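Local coordinates for protein probable glutathione S-transferase (Bordetella bronchiseptica RB50, PDB 3H1N) that probably acts as a glutathione S-transferase, conjugating the thiol of glutathione to electrophilic compounds, at residues E165-D177 with R212-P224. Sequence-based numbering, arbitrary orientation.
Sequences EQALDRPGGWLTD and RLMALHARVAELP
R212 and R219, two turns apart on helix 211-221, reach across to the end of helix 142-167 and the loop after it, within the all-helical C-terminal domain of the glutathione S-transferase fold. R212 comes first along the helix: its CB and CG lie against the carboxylate of E165, CB 3.3 Å from OE2, and CD packs on the carbonyl O of L168. The chain then bends at chi3 (-77°), and both NE and NH2 donate to E165 O, which sits in the guanidinium plane; NE is the nearer at 3.0 Å. One face of that guanidinium looks at E165 OE2, a long salt bridge of charges alone, with no N-H pointing at the oxygen, while D169 CB lies over the opposite face. R212 NH1 makes another long bridge, 3.9 Å to D169 OD1, which lies well out of the guanidinium plane; the stronger partner of D169 is R66 of the second subunit, so this corner also borders the dimer interface.

E165 returns the grip: its carboxylate straddles the first turn of the helix, OE1 taking the backbone N of L213 at 2.8 Å and OE2, through its syn lone pair, that of R212. Midway, L168 CD2 meets L216 CD1 at 3.6 Å, and L216 CD1 also touches W174 CE3. V220 CG2 comes in at the edge of the indole, near CZ3.

R219 is stretched straight from CG to NE, which lays its guanidinium flat on W174 in a cation-pi stack, planes 16° apart. CD sits over the six-membered ring as a CH-pi contact. R219 NH1, above the indole near W174 NE1, donates at 2.8 Å to an in-plane lone pair of G172 O and more weakly to G173 O.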
ATOM      1  N   GLU B 165     -18.622   0.182  -5.037  1.00  9.90           N
ATOM      2  CA  GLU B 165     -20.072   0.336  -5.095  1.00 10.38           C
ATOM      3  C   GLU B 165     -20.736   0.143  -3.720  1.00 10.63           C
ATOM      4  O   GLU B 165     -21.669   0.874  -3.362  1.00 10.14           O
ATOM      5  CB  GLU B 165     -20.685  -0.620  -6.124  1.00  9.96           C
ATOM      6  CG  GLU B 165     -22.197  -0.405  -6.363  1.00 10.05           C
ATOM      7  CD  GLU B 165     -22.519   0.893  -7.096  1.00  9.52           C
ATOM      8  OE1 GLU B 165     -21.580   1.561  -7.564  1.00 11.10           O
ATOM      9  OE2 GLU B 165     -23.717   1.256  -7.206  1.00  9.19           O
ATOM     10  N   GLN B 166     -20.257  -0.842  -2.968  1.00 10.82           N
ATOM     11  CA  GLN B 166     -20.784  -1.125  -1.625  1.00 11.98           C
ATOM     12  C   GLN B 166     -20.312  -0.115  -0.587  1.00 11.84           C
ATOM     13  O   GLN B 166     -21.091   0.301   0.264  1.00 12.16           O
ATOM     14  CB  GLN B 166     -20.463  -2.562  -1.173  1.00 12.04           C
ATOM     15  CG  GLN B 166     -21.015  -3.665  -2.100  1.00 15.62           C
ATOM     16  CD  GLN B 166     -22.430  -3.378  -2.633  1.00 18.93           C
ATOM     17  OE1 GLN B 166     -22.621  -3.155  -3.835  1.00 20.77           O
ATOM     18  NE2 GLN B 166     -23.414  -3.391  -1.747  1.00 19.22           N
ATOM     19  N   ALA B 167     -19.050   0.303  -0.689  1.00 12.02           N
ATOM     20  CA  ALA B 167     -18.481   1.334   0.185  1.00 12.17           C
ATOM     21  C   ALA B 167     -19.273   2.641   0.101  1.00 12.90           C
ATOM     22  O   ALA B 167     -19.370   3.378   1.090  1.00 13.64           O
ATOM     23  CB  ALA B 167     -17.019   1.572  -0.170  1.00 11.98           C
ATOM     24  N   LEU B 168     -19.831   2.906  -1.084  1.00 12.28           N
ATOM     25  CA  LEU B 168     -20.676   4.081  -1.349  1.00 13.00           C
ATOM     26  C   LEU B 168     -22.145   3.933  -0.936  1.00 13.37           C
ATOM     27  O   LEU B 168     -22.932   4.861  -1.129  1.00 13.43           O
ATOM     28  CB  LEU B 168     -20.620   4.452  -2.840  1.00 12.94           C
ATOM     29  CG  LEU B 168     -19.291   5.021  -3.337  1.00 12.67           C
ATOM     30  CD1 LEU B 168     -19.185   4.964  -4.864  1.00 10.30           C
ATOM     31  CD2 LEU B 168     -19.106   6.442  -2.827  1.00 12.34           C
ATOM     32  N   ASP B 169     -22.526   2.783  -0.387  1.00 13.72           N
ATOM     33  CA  ASP B 169     -23.915   2.568   0.051  1.00 14.62           C
ATOM     34  C   ASP B 169     -24.168   3.211   1.426  1.00 14.62           C
ATOM     35  O   ASP B 169     -24.257   2.522   2.457  1.00 14.48           O
ATOM     36  CB  ASP B 169     -24.251   1.071   0.058  1.00 15.01           C
ATOM     37  CG  ASP B 169     -25.732   0.794   0.274  1.00 16.64           C
ATOM     38  OD1 ASP B 169     -26.569   1.702   0.061  1.00 17.55           O
ATOM     39  OD2 ASP B 169     -26.052  -0.353   0.651  1.00 18.75           O
ATOM     40  N   ARG B 170     -24.261   4.539   1.413  1.00 14.26           N
ATOM     41  CA  ARG B 170     -24.493   5.368   2.600  1.00 14.45           C
ATOM     42  C   ARG B 170     -25.103   6.674   2.108  1.00 14.57           C
ATOM     43  O   ARG B 170     -24.910   7.027   0.945  1.00 14.34           O
ATOM     44  CB  ARG B 170     -23.175   5.661   3.308  1.00 14.59           C
ATOM     45  CG  ARG B 170     -22.204   6.527   2.489  1.00 14.29           C
ATOM     46  CD  ARG B 170     -20.811   6.572   3.122  1.00 14.80           C
ATOM     47  NE  ARG B 170     -20.157   5.269   3.068  1.00 14.53           N
ATOM     48  CZ  ARG B 170     -19.712   4.600   4.127  1.00 14.22           C
ATOM     49  NH1 ARG B 170     -19.832   5.110   5.344  1.00 14.09           N
ATOM     50  NH2 ARG B 170     -19.136   3.421   3.964  1.00 14.09           N
ATOM     51  N   PRO B 171     -25.826   7.410   2.979  1.00 14.87           N
ATOM     52  CA  PRO B 171     -26.367   8.675   2.475  1.00 14.71           C
ATOM     53  C   PRO B 171     -25.260   9.698   2.208  1.00 14.62           C
ATOM     54  O   PRO B 171     -24.192   9.636   2.828  1.00 14.83           O
ATOM     55  CB  PRO B 171     -27.282   9.155   3.611  1.00 14.73           C
ATOM     56  CG  PRO B 171     -26.823   8.443   4.823  1.00 15.13           C
ATOM     57  CD  PRO B 171     -26.269   7.124   4.361  1.00 14.35           C
ATOM     58  N   GLY B 172     -25.496  10.599   1.263  1.00 14.33           N
ATOM     59  CA  GLY B 172     -24.597  11.730   1.070  1.00 14.43           C
ATOM     60  C   GLY B 172     -23.788  11.748  -0.212  1.00 14.66           C
ATOM     61  O   GLY B 172     -23.184  12.775  -0.542  1.00 14.63           O
ATOM     62  N   GLY B 173     -23.742  10.610  -0.909  1.00 14.15           N
ATOM     63  CA  GLY B 173     -23.096  10.521  -2.212  1.00 14.17           C
ATOM     64  C   GLY B 173     -21.570  10.550  -2.211  1.00 14.32           C
ATOM     65  O   GLY B 173     -20.963  10.838  -3.251  1.00 15.51           O
ATOM     66  N   TRP B 174     -20.955  10.247  -1.064  1.00 13.05           N
ATOM     67  CA  TRP B 174     -19.499  10.153  -0.945  1.00 12.01           C
ATOM     68  C   TRP B 174     -19.078   8.857  -0.232  1.00 11.33           C
ATOM     69  O   TRP B 174     -19.916   8.084   0.242  1.00 10.26           O
ATOM     70  CB  TRP B 174     -18.915  11.355  -0.190  1.00 12.21           C
ATOM     71  CG  TRP B 174     -19.160  12.709  -0.804  1.00 12.92           C
ATOM     72  CD1 TRP B 174     -19.925  13.716  -0.287  1.00 15.53           C
ATOM     73  CD2 TRP B 174     -18.629  13.207  -2.044  1.00 12.99           C
ATOM     74  NE1 TRP B 174     -19.907  14.813  -1.127  1.00 14.85           N
ATOM     75  CE2 TRP B 174     -19.123  14.523  -2.214  1.00 14.21           C
ATOM     76  CE3 TRP B 174     -17.790  12.665  -3.031  1.00 12.31           C
ATOM     77  CZ2 TRP B 174     -18.797  15.309  -3.327  1.00 13.73           C
ATOM     78  CZ3 TRP B 174     -17.473  13.448  -4.146  1.00 13.66           C
ATOM     79  CH2 TRP B 174     -17.978  14.755  -4.283  1.00 12.86           C
ATOM     80  N   LEU B 175     -17.770   8.639  -0.150  1.00 11.01           N
ATOM     81  CA  LEU B 175     -17.223   7.450   0.496  1.00 10.98           C
ATOM     82  C   LEU B 175     -17.314   7.497   2.024  1.00 11.50           C
ATOM     83  O   LEU B 175     -17.236   6.456   2.692  1.00 11.68           O
ATOM     84  CB  LEU B 175     -15.767   7.239   0.066  1.00 10.88           C
ATOM     85  CG  LEU B 175     -15.548   6.692  -1.355  1.00  9.99           C
ATOM     86  CD1 LEU B 175     -14.072   6.872  -1.764  1.00 10.06           C
ATOM     87  CD2 LEU B 175     -15.961   5.232  -1.469  1.00  9.15           C
ATOM     88  N   THR B 176     -17.448   8.702   2.573  1.00 12.36           N
ATOM     89  CA  THR B 176     -17.466   8.896   4.034  1.00 13.67           C
ATOM     90  C   THR B 176     -18.746   9.584   4.498  1.00 15.14           C
ATOM     91  O   THR B 176     -19.563  10.027   3.681  1.00 14.37           O
ATOM     92  CB  THR B 176     -16.243   9.723   4.525  1.00 13.56           C
ATOM     93  OG1 THR B 176     -16.448  11.113   4.238  1.00 13.56           O
ATOM     94  CG2 THR B 176     -14.977   9.249   3.843  1.00 13.09           C
ATOM     95  N   ASP B 177     -18.912   9.688   5.813  1.00 16.82           N
ATOM     96  CA  ASP B 177     -20.091  10.342   6.384  1.00 18.98           C
ATOM     97  C   ASP B 177     -19.781  11.787   6.785  1.00 19.56           C
ATOM     98  O   ASP B 177     -20.604  12.452   7.414  1.00 19.98           O
ATOM     99  CB  ASP B 177     -20.621   9.534   7.580  1.00 19.47           C
ATOM    100  CG  ASP B 177     -20.799   8.051   7.253  1.00 22.19           C
ATOM    101  OD1 ASP B 177     -21.724   7.703   6.477  1.00 23.64           O
ATOM    102  OD2 ASP B 177     -20.002   7.228   7.768  1.00 25.22           O
ATOM    103  N   ARG B 212     -23.700   3.894  -8.299  1.00  9.74           N
ATOM    104  CA  ARG B 212     -23.166   4.799  -7.263  1.00 10.11           C
ATOM    105  C   ARG B 212     -21.727   5.207  -7.570  1.00 10.03           C
ATOM    106  O   ARG B 212     -21.380   6.392  -7.472  1.00  9.86           O
ATOM    107  CB  ARG B 212     -23.275   4.213  -5.852  1.00  9.61           C
ATOM    108  CG  ARG B 212     -24.704   3.953  -5.372  1.00 11.10           C
ATOM    109  CD  ARG B 212     -24.739   3.654  -3.875  1.00 13.34           C
ATOM    110  NE  ARG B 212     -24.298   2.294  -3.595  1.00 15.42           N
ATOM    111  CZ  ARG B 212     -25.102   1.230  -3.573  1.00 14.83           C
ATOM    112  NH1 ARG B 212     -26.401   1.360  -3.809  1.00 16.27           N
ATOM    113  NH2 ARG B 212     -24.607   0.030  -3.312  1.00 13.57           N
ATOM    114  N   LEU B 213     -20.912   4.233  -7.977  1.00 10.13           N
ATOM    115  CA  LEU B 213     -19.533   4.489  -8.391  1.00 10.27           C
ATOM    116  C   LEU B 213     -19.458   5.461  -9.571  1.00 10.10           C
ATOM    117  O   LEU B 213     -18.634   6.366  -9.583  1.00 10.45           O
ATOM    118  CB  LEU B 213     -18.820   3.176  -8.754  1.00 10.36           C
ATOM    119  CG  LEU B 213     -17.384   3.254  -9.286  1.00 10.00           C
ATOM    120  CD1 LEU B 213     -16.446   3.883  -8.254  1.00 10.28           C
ATOM    121  CD2 LEU B 213     -16.887   1.862  -9.651  1.00 10.07           C
HETATM  122  N   MSE B 214     -20.299   5.257 -10.571  1.00 10.70           N
HETATM  123  CA  MSE B 214     -20.304   6.133 -11.734  1.00 10.40           C
HETATM  124  C   MSE B 214     -20.879   7.515 -11.401  1.00 10.46           C
HETATM  125  O   MSE B 214     -20.441   8.532 -11.954  1.00 10.93           O
HETATM  126  CB  MSE B 214     -21.010   5.459 -12.919  1.00 10.64           C
HETATM  127  CG  MSE B 214     -20.345   4.116 -13.327  1.00 10.77           C
HETATM  128 SE   MSE B 214     -18.366   4.132 -13.468  0.55 11.68          SE
HETATM  129  CE  MSE B 214     -18.287   5.319 -15.005  1.00 10.58           C
ATOM    130  N   ALA B 215     -21.844   7.551 -10.485  1.00  9.78           N
ATOM    131  CA  ALA B 215     -22.327   8.819  -9.949  1.00  9.69           C
ATOM    132  C   ALA B 215     -21.203   9.568  -9.232  1.00  9.61           C
ATOM    133  O   ALA B 215     -21.049  10.773  -9.422  1.00  9.96           O
ATOM    134  CB  ALA B 215     -23.516   8.608  -9.018  1.00  9.62           C
ATOM    135  N   LEU B 216     -20.420   8.854  -8.424  1.00  9.88           N
ATOM    136  CA  LEU B 216     -19.293   9.466  -7.720  1.00 10.30           C
ATOM    137  C   LEU B 216     -18.287  10.036  -8.709  1.00 10.61           C
ATOM    138  O   LEU B 216     -17.844  11.179  -8.566  1.00 10.68           O
ATOM    139  CB  LEU B 216     -18.614   8.470  -6.783  1.00 10.36           C
ATOM    140  CG  LEU B 216     -17.459   9.188  -6.063  1.00 12.32           C
ATOM    141  CD1 LEU B 216     -17.621   9.190  -4.574  1.00 15.06           C
ATOM    142  CD2 LEU B 216     -16.085   8.700  -6.501  1.00 11.63           C
ATOM    143  N   HIS B 217     -17.952   9.234  -9.720  1.00 10.60           N
ATOM    144  CA  HIS B 217     -17.007   9.623 -10.754  1.00 11.27           C
ATOM    145  C   HIS B 217     -17.441  10.930 -11.430  1.00 11.89           C
ATOM    146  O   HIS B 217     -16.634  11.864 -11.569  1.00 12.16           O
ATOM    147  CB  HIS B 217     -16.858   8.489 -11.779  1.00 11.62           C
ATOM    148  CG  HIS B 217     -16.074   8.871 -12.991  1.00 10.97           C
ATOM    149  ND1 HIS B 217     -16.674   9.214 -14.186  1.00 14.05           N
ATOM    150  CD2 HIS B 217     -14.743   9.003 -13.186  1.00 10.66           C
ATOM    151  CE1 HIS B 217     -15.741   9.518 -15.070  1.00 13.28           C
ATOM    152  NE2 HIS B 217     -14.562   9.402 -14.486  1.00 14.19           N
ATOM    153  N   ALA B 218     -18.714  10.992 -11.812  1.00 11.68           N
ATOM    154  CA  ALA B 218     -19.271  12.173 -12.467  1.00 12.15           C
ATOM    155  C   ALA B 218     -19.299  13.381 -11.527  1.00 12.31           C
ATOM    156  O   ALA B 218     -19.105  14.509 -11.964  1.00 12.60           O
ATOM    157  CB  ALA B 218     -20.658  11.885 -13.001  1.00 12.37           C
ATOM    158  N   ARG B 219     -19.550  13.129 -10.244  1.00 11.96           N
ATOM    159  CA  ARG B 219     -19.658  14.188  -9.252  1.00 11.78           C
ATOM    160  C   ARG B 219     -18.303  14.892  -9.082  1.00 11.25           C
ATOM    161  O   ARG B 219     -18.223  16.121  -9.083  1.00 10.35           O
ATOM    162  CB  ARG B 219     -20.148  13.602  -7.922  1.00 12.17           C
ATOM    163  CG  ARG B 219     -20.701  14.633  -6.957  1.00 15.10           C
ATOM    164  CD  ARG B 219     -21.234  14.017  -5.654  1.00 16.09           C
ATOM    165  NE  ARG B 219     -21.754  15.075  -4.781  1.00 17.47           N
ATOM    166  CZ  ARG B 219     -22.180  14.899  -3.532  1.00 18.57           C
ATOM    167  NH1 ARG B 219     -22.142  13.695  -2.976  1.00 18.35           N
ATOM    168  NH2 ARG B 219     -22.618  15.939  -2.827  1.00 19.34           N
ATOM    169  N   VAL B 220     -17.239  14.102  -8.949  1.00  9.84           N
ATOM    170  CA  VAL B 220     -15.896  14.657  -8.812  1.00 10.42           C
ATOM    171  C   VAL B 220     -15.468  15.412 -10.058  1.00 10.68           C
ATOM    172  O   VAL B 220     -14.859  16.481  -9.969  1.00 10.99           O
ATOM    173  CB  VAL B 220     -14.856  13.567  -8.511  1.00  9.96           C
ATOM    174  CG1 VAL B 220     -13.434  14.176  -8.471  1.00 11.19           C
ATOM    175  CG2 VAL B 220     -15.179  12.891  -7.198  1.00  9.75           C
ATOM    176  N   ALA B 221     -15.772  14.836 -11.218  1.00 11.19           N
ATOM    177  CA  ALA B 221     -15.464  15.452 -12.496  1.00 11.56           C
ATOM    178  C   ALA B 221     -16.053  16.859 -12.599  1.00 11.78           C
ATOM    179  O   ALA B 221     -15.464  17.718 -13.250  1.00 11.97           O
ATOM    180  CB  ALA B 221     -15.969  14.588 -13.635  1.00 11.53           C
ATOM    181  N   GLU B 222     -17.193  17.082 -11.936  1.00 12.05           N
ATOM    182  CA  GLU B 222     -17.914  18.366 -11.960  1.00 12.42           C
ATOM    183  C   GLU B 222     -17.604  19.348 -10.816  1.00 11.45           C
ATOM    184  O   GLU B 222     -18.141  20.441 -10.787  1.00 10.65           O
ATOM    185  CB  GLU B 222     -19.434  18.123 -11.981  1.00 13.63           C
ATOM    186  CG  GLU B 222     -19.926  17.231 -13.107  1.00 16.29           C
ATOM    187  CD  GLU B 222     -19.779  17.880 -14.467  1.00 22.98           C
ATOM    188  OE1 GLU B 222     -20.156  19.067 -14.604  1.00 22.85           O
ATOM    189  OE2 GLU B 222     -19.277  17.206 -15.396  1.00 26.68           O
ATOM    190  N   LEU B 223     -16.760  18.960  -9.863  1.00 10.67           N
ATOM    191  CA  LEU B 223     -16.451  19.837  -8.730  1.00 10.36           C
ATOM    192  C   LEU B 223     -15.899  21.184  -9.191  1.00 10.40           C
ATOM    193  O   LEU B 223     -14.959  21.214  -9.992  1.00 10.47           O
ATOM    194  CB  LEU B 223     -15.438  19.150  -7.805  1.00  9.77           C
ATOM    195  CG  LEU B 223     -16.014  18.033  -6.943  1.00 10.73           C
ATOM    196  CD1 LEU B 223     -14.868  17.312  -6.210  1.00  9.31           C
ATOM    197  CD2 LEU B 223     -17.054  18.568  -5.962  1.00  9.33           C
ATOM    198  N   PRO B 224     -16.498  22.303  -8.721  1.00 11.41           N
ATOM    199  CA  PRO B 224     -15.991  23.627  -9.118  1.00 11.52           C
ATOM    200  C   PRO B 224     -14.511  23.809  -8.745  1.00 11.68           C
ATOM    201  O   PRO B 224     -13.768  24.454  -9.477  1.00 11.44           O
ATOM    202  CB  PRO B 224     -16.877  24.589  -8.326  1.00 11.82           C
ATOM    203  CG  PRO B 224     -18.154  23.850  -8.152  1.00 12.03           C
ATOM    204  CD  PRO B 224     -17.737  22.420  -7.926  1.00 11.34           C
TER